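Local coordinates for kinesin-like protein (Caenorhabditis elegans, PDB 5X3E) that probably couples ATP binding and hydrolysis to force generation on microtubules, as a motor of the kinesin-6 family, at residues E37-Y45 with F83-Q93; N113-S124 with N402-N412. All coordinates share one frame; numbering follows the deposited sequence.

Contact 1: residues E37-Y45 with F83-Q93; sequences EVVCRLCPY and FGRVFSENDGQ
With CG trans to its main-chain nitrogen (chi1 -180°) and the chain straight out to NE, Arg41 reaches past Phe87 to Gln93, whose own chain folds back at chi2 (-74°) to offer its amide oxygen. NH1 and NH2 of Arg41 both donate to OE1 of Gln93, each at 2.9 Å, gripping one oxygen end-on. The guanidinium and amide planes lie only 26° apart; NH1 sits in the carbonyl plane, NH2 tilted from it. Glutamine suits the place because its NE2 can donate at the same time, to the carbonyls of Gly138 and Tyr128, while NH1 of Arg41 also bonds Thr129. On its way the arginine lays CG 3.9 Å from CB of Phe87. The ring of Phe87 takes CG2 of Val39 at its edge, 3.9 Å from CE2, and places CE1 over the guanidinium of Arg85.

On the opposite sheet face, CB of Cys40 stands over the centre of the Phe83 ring, 3.9 Å from the centroid, a CH-pi contact with the sulfur farther off above the same face. CG1 of Val38 meets that ring at its edge, 3.6 Å from CD1. The small Cys40 lets CB come close over the ring face, while branched Val38 offers a methyl to its edge.

Parallel backbone bonds join Cys40 N to Arg85 O, Phe87 N to Cys40 O and Leu42 N to Phe87 O, adding the short strand 86-87 to strand 37-42 of the central kinesin sheet before Gly92, at the N-cap position of helix 93-109. Beyond the strands, OE1 of Glu89 accepts a weak bond from Tyr45 N (2.9 Å).

With neutral Gln93 and Thr129 as partners, the buried positive charge of Arg41 is probably stabilised by oxygen dipoles, and not by a carboxylate, among these groups, and the two-nitrogen grip limits rotation of its flat end.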
loop_
_atom_site.group_PDB
_atom_site.type_symbol
_atom_site.label_atom_id
_atom_site.label_comp_id
_atom_site.label_asym_id
_atom_site.label_seq_id
_atom_site.Cartn_x
_atom_site.Cartn_y
_atom_site.Cartn_z
ATOM N N GLU A 37 4.385 2.950 13.034
ATOM C CA GLU A 37 3.481 2.320 13.982
ATOM C C GLU A 37 3.165 0.912 13.503
ATOM O O GLU A 37 3.003 0.677 12.301
ATOM C CB GLU A 37 2.185 3.122 14.149
ATOM C CG GLU A 37 1.321 2.640 15.305
ATOM C CD GLU A 37 -0.066 3.258 15.322
ATOM O OE1 GLU A 37 -0.628 3.403 16.427
ATOM O OE2 GLU A 37 -0.587 3.619 14.244
ATOM N N VAL A 38 3.096 -0.021 14.445
ATOM C CA VAL A 38 2.714 -1.397 14.163
ATOM C C VAL A 38 1.455 -1.701 14.958
ATOM O O VAL A 38 1.431 -1.527 16.183
ATOM C CB VAL A 38 3.833 -2.389 14.514
ATOM C CG1 VAL A 38 3.395 -3.804 14.195
ATOM C CG2 VAL A 38 5.096 -2.041 13.753
ATOM N N VAL A 39 0.410 -2.147 14.262
ATOM C CA VAL A 39 -0.837 -2.537 14.904
ATOM C C VAL A 39 -1.110 -3.991 14.547
ATOM O O VAL A 39 -0.549 -4.544 13.596
ATOM C CB VAL A 39 -2.030 -1.645 14.503
ATOM C CG1 VAL A 39 -1.692 -0.174 14.702
ATOM C CG2 VAL A 39 -2.459 -1.929 13.069
ATOM N N CYS A 40 -1.967 -4.616 15.341
ATOM C CA CYS A 40 -2.245 -6.037 15.219
ATOM C C CYS A 40 -3.752 -6.254 15.192
ATOM O O CYS A 40 -4.496 -5.573 15.907
ATOM C CB CYS A 40 -1.591 -6.812 16.371
ATOM S SG CYS A 40 -1.834 -8.591 16.324
ATOM N N ARG A 41 -4.201 -7.193 14.360
ATOM C CA ARG A 41 -5.625 -7.468 14.192
ATOM C C ARG A 41 -5.874 -8.965 14.294
ATOM O O ARG A 41 -5.346 -9.741 13.490
ATOM C CB ARG A 41 -6.156 -6.943 12.858
ATOM C CG ARG A 41 -7.635 -7.228 12.686
ATOM C CD ARG A 41 -8.142 -6.884 11.305
ATOM N NE ARG A 41 -9.591 -6.719 11.316
ATOM C CZ ARG A 41 -10.327 -6.497 10.234
ATOM N NH1 ARG A 41 -9.748 -6.419 9.044
ATOM N NH2 ARG A 41 -11.641 -6.355 10.341
ATOM N N LEU A 42 -6.700 -9.358 15.265
ATOM C CA LEU A 42 -7.077 -10.755 15.429
ATOM C C LEU A 42 -8.266 -11.085 14.529
ATOM O O LEU A 42 -9.238 -10.321 14.465
ATOM C CB LEU A 42 -7.453 -11.037 16.888
ATOM C CG LEU A 42 -6.535 -10.607 18.038
ATOM C CD1 LEU A 42 -6.920 -11.337 19.325
ATOM C CD2 LEU A 42 -5.071 -10.783 17.724
ATOM N N CYS A 43 -8.195 -12.214 13.843
ATOM C CA CYS A 43 -9.338 -12.645 13.055
ATOM C C CYS A 43 -10.320 -13.416 13.941
ATOM O O CYS A 43 -9.977 -13.820 15.056
ATOM C CB CYS A 43 -8.877 -13.514 11.889
ATOM S SG CYS A 43 -7.959 -14.954 12.408
ATOM N N PRO A 44 -11.558 -13.617 13.482
ATOM C CA PRO A 44 -12.511 -14.401 14.280
ATOM C C PRO A 44 -12.007 -15.817 14.544
ATOM O O PRO A 44 -11.446 -16.472 13.662
ATOM C CB PRO A 44 -13.782 -14.398 13.420
ATOM C CG PRO A 44 -13.337 -13.947 12.049
ATOM C CD PRO A 44 -12.212 -13.007 12.311
ATOM N N TYR A 45 -12.205 -16.277 15.781
ATOM C CA TYR A 45 -11.766 -17.600 16.225
ATOM C C TYR A 45 -12.815 -18.197 17.155
ATOM O O TYR A 45 -13.010 -17.703 18.270
ATOM C CB TYR A 45 -10.409 -17.529 16.923
ATOM C CG TYR A 45 -10.017 -18.817 17.613
ATOM C CD1 TYR A 45 -9.867 -19.996 16.898
ATOM C CD2 TYR A 45 -9.796 -18.852 18.985
ATOM C CE1 TYR A 45 -9.514 -21.171 17.524
ATOM C CE2 TYR A 45 -9.440 -20.023 19.621
ATOM C CZ TYR A 45 -9.297 -21.179 18.885
ATOM O OH TYR A 45 -8.945 -22.348 19.520
ATOM N N PHE A 83 1.736 -3.270 20.981
ATOM C CA PHE A 83 1.530 -2.608 19.704
ATOM C C PHE A 83 0.865 -1.259 19.941
ATOM O O PHE A 83 0.344 -0.978 21.024
ATOM C CB PHE A 83 0.660 -3.460 18.772
ATOM C CG PHE A 83 1.244 -4.800 18.455
ATOM C CD1 PHE A 83 2.144 -4.949 17.414
ATOM C CD2 PHE A 83 0.893 -5.914 19.198
ATOM C CE1 PHE A 83 2.681 -6.184 17.117
ATOM C CE2 PHE A 83 1.427 -7.151 18.908
ATOM C CZ PHE A 83 2.325 -7.285 17.867
ATOM N N GLY A 84 0.879 -0.416 18.909
ATOM C CA GLY A 84 0.192 0.857 19.004
ATOM C C GLY A 84 -1.302 0.720 19.196
ATOM O O GLY A 84 -1.937 1.632 19.738
ATOM N N ARG A 85 -1.874 -0.406 18.775
ATOM C CA ARG A 85 -3.297 -0.691 18.903
ATOM C C ARG A 85 -3.514 -2.157 18.557
ATOM O O ARG A 85 -2.875 -2.677 17.638
ATOM C CB ARG A 85 -4.131 0.212 17.980
ATOM C CG ARG A 85 -5.591 -0.211 17.851
ATOM C CD ARG A 85 -6.379 0.061 19.131
ATOM N NE ARG A 85 -7.733 -0.483 19.062
ATOM C CZ ARG A 85 -8.789 0.145 18.552
ATOM N NH1 ARG A 85 -8.671 1.370 18.049
ATOM N NH2 ARG A 85 -9.970 -0.461 18.544
ATOM N N VAL A 86 -4.392 -2.822 19.305
ATOM C CA VAL A 86 -4.750 -4.213 19.042
ATOM C C VAL A 86 -6.234 -4.266 18.717
ATOM O O VAL A 86 -7.065 -3.816 19.516
ATOM C CB VAL A 86 -4.417 -5.138 20.224
ATOM C CG1 VAL A 86 -4.886 -6.559 19.925
ATOM C CG2 VAL A 86 -2.923 -5.128 20.516
ATOM N N PHE A 87 -6.564 -4.789 17.541
ATOM C CA PHE A 87 -7.949 -5.024 17.159
ATOM C C PHE A 87 -8.348 -6.452 17.490
ATOM O O PHE A 87 -7.571 -7.387 17.286
ATOM C CB PHE A 87 -8.164 -4.776 15.667
ATOM C CG PHE A 87 -7.788 -3.394 15.219
ATOM C CD1 PHE A 87 -8.660 -2.333 15.405
ATOM C CD2 PHE A 87 -6.573 -3.158 14.595
ATOM C CE1 PHE A 87 -8.323 -1.064 14.990
ATOM C CE2 PHE A 87 -6.232 -1.892 14.178
ATOM C CZ PHE A 87 -7.107 -0.843 14.376
ATOM N N SER A 88 -9.566 -6.612 18.005
ATOM C CA SER A 88 -10.132 -7.909 18.331
ATOM C C SER A 88 -11.085 -8.348 17.221
ATOM O O SER A 88 -11.242 -7.672 16.200
ATOM C CB SER A 88 -10.836 -7.856 19.687
ATOM O OG SER A 88 -11.960 -6.997 19.639
ATOM N N GLU A 89 -11.732 -9.501 17.427
ATOM C CA GLU A 89 -12.724 -9.976 16.466
ATOM C C GLU A 89 -13.901 -9.018 16.338
ATOM O O GLU A 89 -14.558 -8.972 15.292
ATOM C CB GLU A 89 -13.240 -11.354 16.879
ATOM C CG GLU A 89 -12.165 -12.339 17.298
ATOM C CD GLU A 89 -12.756 -13.654 17.772
ATOM O OE1 GLU A 89 -11.977 -14.567 18.127
ATOM O OE2 GLU A 89 -14.001 -13.776 17.782
ATOM N N ASN A 90 -14.179 -8.242 17.383
ATOM C CA ASN A 90 -15.335 -7.360 17.354
ATOM C C ASN A 90 -15.087 -6.103 16.529
ATOM O O ASN A 90 -16.040 -5.516 16.003
ATOM C CB ASN A 90 -15.735 -6.998 18.780
ATOM C CG ASN A 90 -15.981 -8.222 19.637
ATOM O OD1 ASN A 90 -15.235 -8.496 20.579
ATOM N ND2 ASN A 90 -17.031 -8.969 19.314
ATOM N N ASP A 91 -13.833 -5.677 16.404
ATOM C CA ASP A 91 -13.509 -4.479 15.638
ATOM C C ASP A 91 -13.732 -4.749 14.153
ATOM O O ASP A 91 -13.035 -5.573 13.553
ATOM C CB ASP A 91 -12.068 -4.054 15.911
ATOM C CG ASP A 91 -11.875 -3.499 17.314
ATOM O OD1 ASP A 91 -12.622 -2.581 17.710
ATOM O OD2 ASP A 91 -10.974 -3.987 18.026
ATOM N N GLY A 92 -14.693 -4.042 13.550
ATOM C CA GLY A 92 -15.040 -4.253 12.158
ATOM C C GLY A 92 -14.165 -3.457 11.193
ATOM O O GLY A 92 -13.217 -2.774 11.577
ATOM N N GLN A 93 -14.509 -3.565 9.906
ATOM C CA GLN A 93 -13.705 -2.940 8.857
ATOM C C GLN A 93 -13.641 -1.429 9.037
ATOM O O GLN A 93 -12.569 -0.822 8.923
ATOM C CB GLN A 93 -14.288 -3.274 7.485
ATOM C CG GLN A 93 -14.349 -4.749 7.156
ATOM C CD GLN A 93 -12.997 -5.338 6.842
ATOM O OE1 GLN A 93 -12.114 -5.402 7.697
ATOM N NE2 GLN A 93 -12.824 -5.770 5.602
#

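Contact 2: residues N113-S124 with N402-N412; sequences NSLLFTYGVTGS and NGKIRMVICVN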
loop_
_atom_site.group_PDB
_atom_site.type_symbol
_atom_site.label_atom_id
_atom_site.label_comp_id
_atom_site.label_asym_id
_atom_site.label_seq_id
_atom_site.Cartn_x
_atom_site.Cartn_y
_atom_site.Cartn_z
ATOM N N ASN A 113 4.008 11.351 1.891
ATOM C CA ASN A 113 3.893 9.959 1.480
ATOM C C ASN A 113 3.559 9.051 2.657
ATOM O O ASN A 113 3.864 9.347 3.816
ATOM C CB ASN A 113 5.177 9.479 0.810
ATOM C CG ASN A 113 5.457 10.208 -0.479
ATOM O OD1 ASN A 113 4.544 10.752 -1.102
ATOM N ND2 ASN A 113 6.714 10.208 -0.901
ATOM N N SER A 114 2.934 7.921 2.333
ATOM C CA SER A 114 2.470 6.976 3.336
ATOM C C SER A 114 2.645 5.561 2.809
ATOM O O SER A 114 2.537 5.316 1.604
ATOM C CB SER A 114 0.992 7.223 3.687
ATOM O OG SER A 114 0.745 8.603 3.902
ATOM N N LEU A 115 2.897 4.629 3.728
ATOM C CA LEU A 115 3.111 3.227 3.390
ATOM C C LEU A 115 2.384 2.347 4.397
ATOM O O LEU A 115 2.505 2.556 5.607
ATOM C CB LEU A 115 4.609 2.893 3.372
ATOM C CG LEU A 115 5.028 1.433 3.197
ATOM C CD1 LEU A 115 4.456 0.847 1.921
ATOM C CD2 LEU A 115 6.542 1.339 3.184
ATOM N N LEU A 116 1.634 1.365 3.901
ATOM C CA LEU A 116 0.858 0.475 4.759
ATOM C C LEU A 116 1.065 -0.968 4.322
ATOM O O LEU A 116 0.835 -1.303 3.155
ATOM C CB LEU A 116 -0.626 0.842 4.728
ATOM C CG LEU A 116 -1.566 0.287 5.806
ATOM C CD1 LEU A 116 -2.753 1.188 5.838
ATOM C CD2 LEU A 116 -2.021 -1.143 5.539
ATOM N N PHE A 117 1.501 -1.813 5.257
ATOM C CA PHE A 117 1.658 -3.245 5.045
ATOM C C PHE A 117 0.568 -4.013 5.781
ATOM O O PHE A 117 0.145 -3.623 6.873
ATOM C CB PHE A 117 3.004 -3.759 5.562
ATOM C CG PHE A 117 4.201 -3.164 4.895
ATOM C CD1 PHE A 117 4.646 -3.649 3.674
ATOM C CD2 PHE A 117 4.920 -2.161 5.519
ATOM C CE1 PHE A 117 5.770 -3.118 3.068
ATOM C CE2 PHE A 117 6.040 -1.629 4.923
ATOM C CZ PHE A 117 6.469 -2.108 3.693
ATOM N N THR A 118 0.135 -5.123 5.190
ATOM C CA THR A 118 -0.571 -6.170 5.921
ATOM C C THR A 118 0.325 -7.402 5.958
ATOM O O THR A 118 0.797 -7.863 4.913
ATOM C CB THR A 118 -1.933 -6.505 5.293
ATOM O OG1 THR A 118 -1.777 -6.845 3.911
ATOM C CG2 THR A 118 -2.886 -5.328 5.419
ATOM N N TYR A 119 0.580 -7.906 7.161
ATOM C CA TYR A 119 1.511 -9.001 7.398
ATOM C C TYR A 119 0.797 -10.146 8.109
ATOM O O TYR A 119 -0.170 -9.925 8.842
ATOM C CB TYR A 119 2.701 -8.516 8.237
ATOM C CG TYR A 119 3.769 -9.551 8.484
ATOM C CD1 TYR A 119 4.856 -9.667 7.632
ATOM C CD2 TYR A 119 3.698 -10.404 9.578
ATOM C CE1 TYR A 119 5.837 -10.613 7.851
ATOM C CE2 TYR A 119 4.673 -11.353 9.804
ATOM C CZ TYR A 119 5.742 -11.452 8.936
ATOM O OH TYR A 119 6.723 -12.390 9.154
ATOM N N GLY A 120 1.260 -11.365 7.881
ATOM C CA GLY A 120 0.739 -12.500 8.621
ATOM C C GLY A 120 0.781 -13.777 7.806
ATOM O O GLY A 120 1.312 -13.825 6.701
ATOM N N VAL A 121 0.247 -14.836 8.416
ATOM C CA VAL A 121 0.135 -16.153 7.795
ATOM C C VAL A 121 -1.024 -16.141 6.802
ATOM O O VAL A 121 -1.820 -15.196 6.776
ATOM C CB VAL A 121 -0.060 -17.243 8.867
ATOM C CG1 VAL A 121 0.289 -18.617 8.327
ATOM C CG2 VAL A 121 0.782 -16.936 10.082
ATOM N N THR A 122 -1.103 -17.165 5.951
ATOM C CA THR A 122 -2.300 -17.386 5.146
ATOM C C THR A 122 -3.470 -17.780 6.046
ATOM O O THR A 122 -3.292 -18.466 7.056
ATOM C CB THR A 122 -2.053 -18.468 4.093
ATOM O OG1 THR A 122 -0.825 -18.196 3.408
ATOM C CG2 THR A 122 -3.187 -18.500 3.080
ATOM N N GLY A 123 -4.669 -17.321 5.686
ATOM C CA GLY A 123 -5.829 -17.566 6.520
ATOM C C GLY A 123 -5.860 -16.734 7.792
ATOM O O GLY A 123 -6.545 -17.099 8.739
ATOM N N SER A 124 -5.138 -15.620 7.820
ATOM C CA SER A 124 -5.002 -14.783 8.999
ATOM C C SER A 124 -5.873 -13.528 8.964
ATOM O O SER A 124 -5.904 -12.778 9.944
ATOM C CB SER A 124 -3.524 -14.386 9.153
ATOM O OG SER A 124 -3.322 -13.434 10.169
ATOM N N ASN A 402 11.508 8.657 5.473
ATOM C CA ASN A 402 10.781 9.648 4.692
ATOM C C ASN A 402 9.351 9.162 4.502
ATOM O O ASN A 402 9.123 8.129 3.867
ATOM C CB ASN A 402 11.441 9.920 3.341
ATOM C CG ASN A 402 10.794 11.087 2.610
ATOM O OD1 ASN A 402 9.967 10.899 1.716
ATOM N ND2 ASN A 402 11.161 12.302 3.000
ATOM N N GLY A 403 8.402 9.905 5.047
ATOM C CA GLY A 403 7.003 9.532 4.998
ATOM C C GLY A 403 6.563 8.817 6.258
ATOM O O GLY A 403 7.270 8.762 7.268
ATOM N N LYS A 404 5.374 8.229 6.178
ATOM C CA LYS A 404 4.750 7.548 7.305
ATOM C C LYS A 404 4.538 6.076 6.984
ATOM O O LYS A 404 3.995 5.743 5.925
ATOM C CB LYS A 404 3.415 8.213 7.662
ATOM C CG LYS A 404 2.601 7.479 8.704
ATOM C CD LYS A 404 3.171 7.641 10.102
ATOM C CE LYS A 404 2.227 7.037 11.133
ATOM N NZ LYS A 404 2.660 7.294 12.532
ATOM N N ILE A 405 4.975 5.199 7.884
ATOM C CA ILE A 405 4.844 3.755 7.718
ATOM C C ILE A 405 3.925 3.227 8.810
ATOM O O ILE A 405 4.128 3.517 9.996
ATOM C CB ILE A 405 6.206 3.038 7.774
ATOM C CG1 ILE A 405 7.183 3.620 6.760
ATOM C CG2 ILE A 405 6.035 1.542 7.537
ATOM C CD1 ILE A 405 8.533 2.932 6.797
ATOM N N ARG A 406 2.913 2.459 8.418
ATOM C CA ARG A 406 2.100 1.715 9.373
ATOM C C ARG A 406 2.038 0.260 8.937
ATOM O O ARG A 406 1.704 -0.034 7.784
ATOM C CB ARG A 406 0.680 2.292 9.500
ATOM C CG ARG A 406 -0.234 1.447 10.384
ATOM C CD ARG A 406 -1.502 2.182 10.838
ATOM N NE ARG A 406 -1.218 3.370 11.641
ATOM C CZ ARG A 406 -1.463 4.617 11.249
ATOM N NH1 ARG A 406 -2.013 4.848 10.064
ATOM N NH2 ARG A 406 -1.169 5.636 12.044
ATOM N N MET A 407 2.330 -0.645 9.864
ATOM C CA MET A 407 2.265 -2.074 9.601
ATOM C C MET A 407 1.105 -2.682 10.378
ATOM O O MET A 407 0.940 -2.421 11.577
ATOM C CB MET A 407 3.579 -2.765 9.975
ATOM C CG MET A 407 3.556 -4.269 9.751
ATOM S SD MET A 407 5.149 -4.920 9.213
ATOM C CE MET A 407 6.255 -3.812 10.078
ATOM N N VAL A 408 0.298 -3.474 9.683
ATOM C CA VAL A 408 -0.844 -4.164 10.267
ATOM C C VAL A 408 -0.498 -5.645 10.330
ATOM O O VAL A 408 -0.472 -6.330 9.299
ATOM C CB VAL A 408 -2.125 -3.926 9.459
ATOM C CG1 VAL A 408 -3.283 -4.678 10.083
ATOM C CG2 VAL A 408 -2.422 -2.439 9.369
ATOM N N ILE A 409 -0.209 -6.137 11.530
ATOM C CA ILE A 409 0.088 -7.548 11.747
ATOM C C ILE A 409 -1.229 -8.286 11.940
ATOM O O ILE A 409 -1.907 -8.109 12.953
ATOM C CB ILE A 409 1.014 -7.753 12.951
ATOM C CG1 ILE A 409 2.290 -6.934 12.790
ATOM C CG2 ILE A 409 1.353 -9.226 13.116
ATOM C CD1 ILE A 409 3.115 -7.342 11.608
ATOM N N CYS A 410 -1.595 -9.113 10.968
ATOM C CA CYS A 410 -2.766 -9.970 11.082
ATOM C C CYS A 410 -2.337 -11.315 11.657
ATOM O O CYS A 410 -1.400 -11.939 11.148
ATOM C CB CYS A 410 -3.424 -10.156 9.713
ATOM S SG CYS A 410 -4.055 -8.615 8.984
ATOM N N VAL A 411 -3.025 -11.772 12.701
ATOM C CA VAL A 411 -2.675 -13.030 13.355
ATOM C C VAL A 411 -3.940 -13.836 13.618
ATOM O O VAL A 411 -4.998 -13.275 13.917
ATOM C CB VAL A 411 -1.893 -12.815 14.668
ATOM C CG1 VAL A 411 -0.493 -12.279 14.391
ATOM C CG2 VAL A 411 -2.644 -11.887 15.577
ATOM N N ASN A 412 -3.828 -15.160 13.496
ATOM C CA ASN A 412 -4.935 -16.052 13.789
ATOM C C ASN A 412 -4.779 -16.623 15.188
ATOM O O ASN A 412 -3.736 -17.224 15.487
ATOM C CB ASN A 412 -5.007 -17.177 12.762
ATOM C CG ASN A 412 -6.339 -17.915 12.791
ATOM O OD1 ASN A 412 -6.875 -18.216 13.858
ATOM N ND2 ASN A 412 -6.888 -18.187 11.614
HETATM O O HOH W 1 7.152 12.473 2.577
HETATM O O HOH W 2 0.335 -14.092 11.232
#
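CD1 of Ile409 packs 3.6 Å from CB of Tyr119, the two side chains running side by side; the bend at chi2 of Ile409 (-63°) brings that methyl over. On the same sheet face CG2 of Ile405 meets the Phe117 ring at its edge, 4.1 Å from CE2, and SD of Met407 lies obliquely to this ring, 5.4 Å from its centroid. The other face pairs Leu116 with Val408, CD2 to CG2 at 4.1 Å. Beta-branched residues suit such extended strands, and the larger aromatics fill the layer beside them.

Beneath these side chains the backbones bond in parallel register from Lys404 N to Asn113 O through to Cys410 N to Tyr119 O, seven bonds in all. They join two central strands of the kinesin motor fold, a P-loop NTPase sheet, and strand 114-119 runs straight into what is probably the Walker A loop, beginning at Gly120. Glycine fits there: a CB would collide with Cys410 O. A water bridges Val121 N and Cys410 O at this exit, and the turn beyond is held where ND2 of Asn412 donates to Gly123 O (3.1 Å), nearly in its own amide plane; OD1 of Asn412 is bonded in turn to Lys414 N.

Farther out, Phe427 meets the Tyr119 ring edge-to-face, and strand 325-333 borders strand 114-119 on the edge turned away from strand 404-411, with backbone bonds to Ser114, Leu116 and Thr118. Helix 93-109 lies over Leu116, while its Asp103 forms a salt bridge with NH2 of Arg406.

How the contacts relate
Contact 1 and contact 2 are neighbouring strand pairings in one sheet, their centres 11 Å apart, with strands 37-42 and 404-411 as direct neighbours. Ile409 N lies 2.6 Å from Val39 O, a probable hydrogen bond, and OE2 of Glu37 forms a salt bridge with NE of Arg406 at 2.7 Å. At the C-terminal ends SG of Cys43 packs 3.4 Å from CG of Asn412. Helix 93-109 spans both contacts, touching Phe87 in contact 1 and, through Asn107, Ser114 in contact 2. The probable P-loop leaves from contact 2, and Cys43 of contact 1 lies near it without touching; contact 1 is thus only close to the likely nucleotide site.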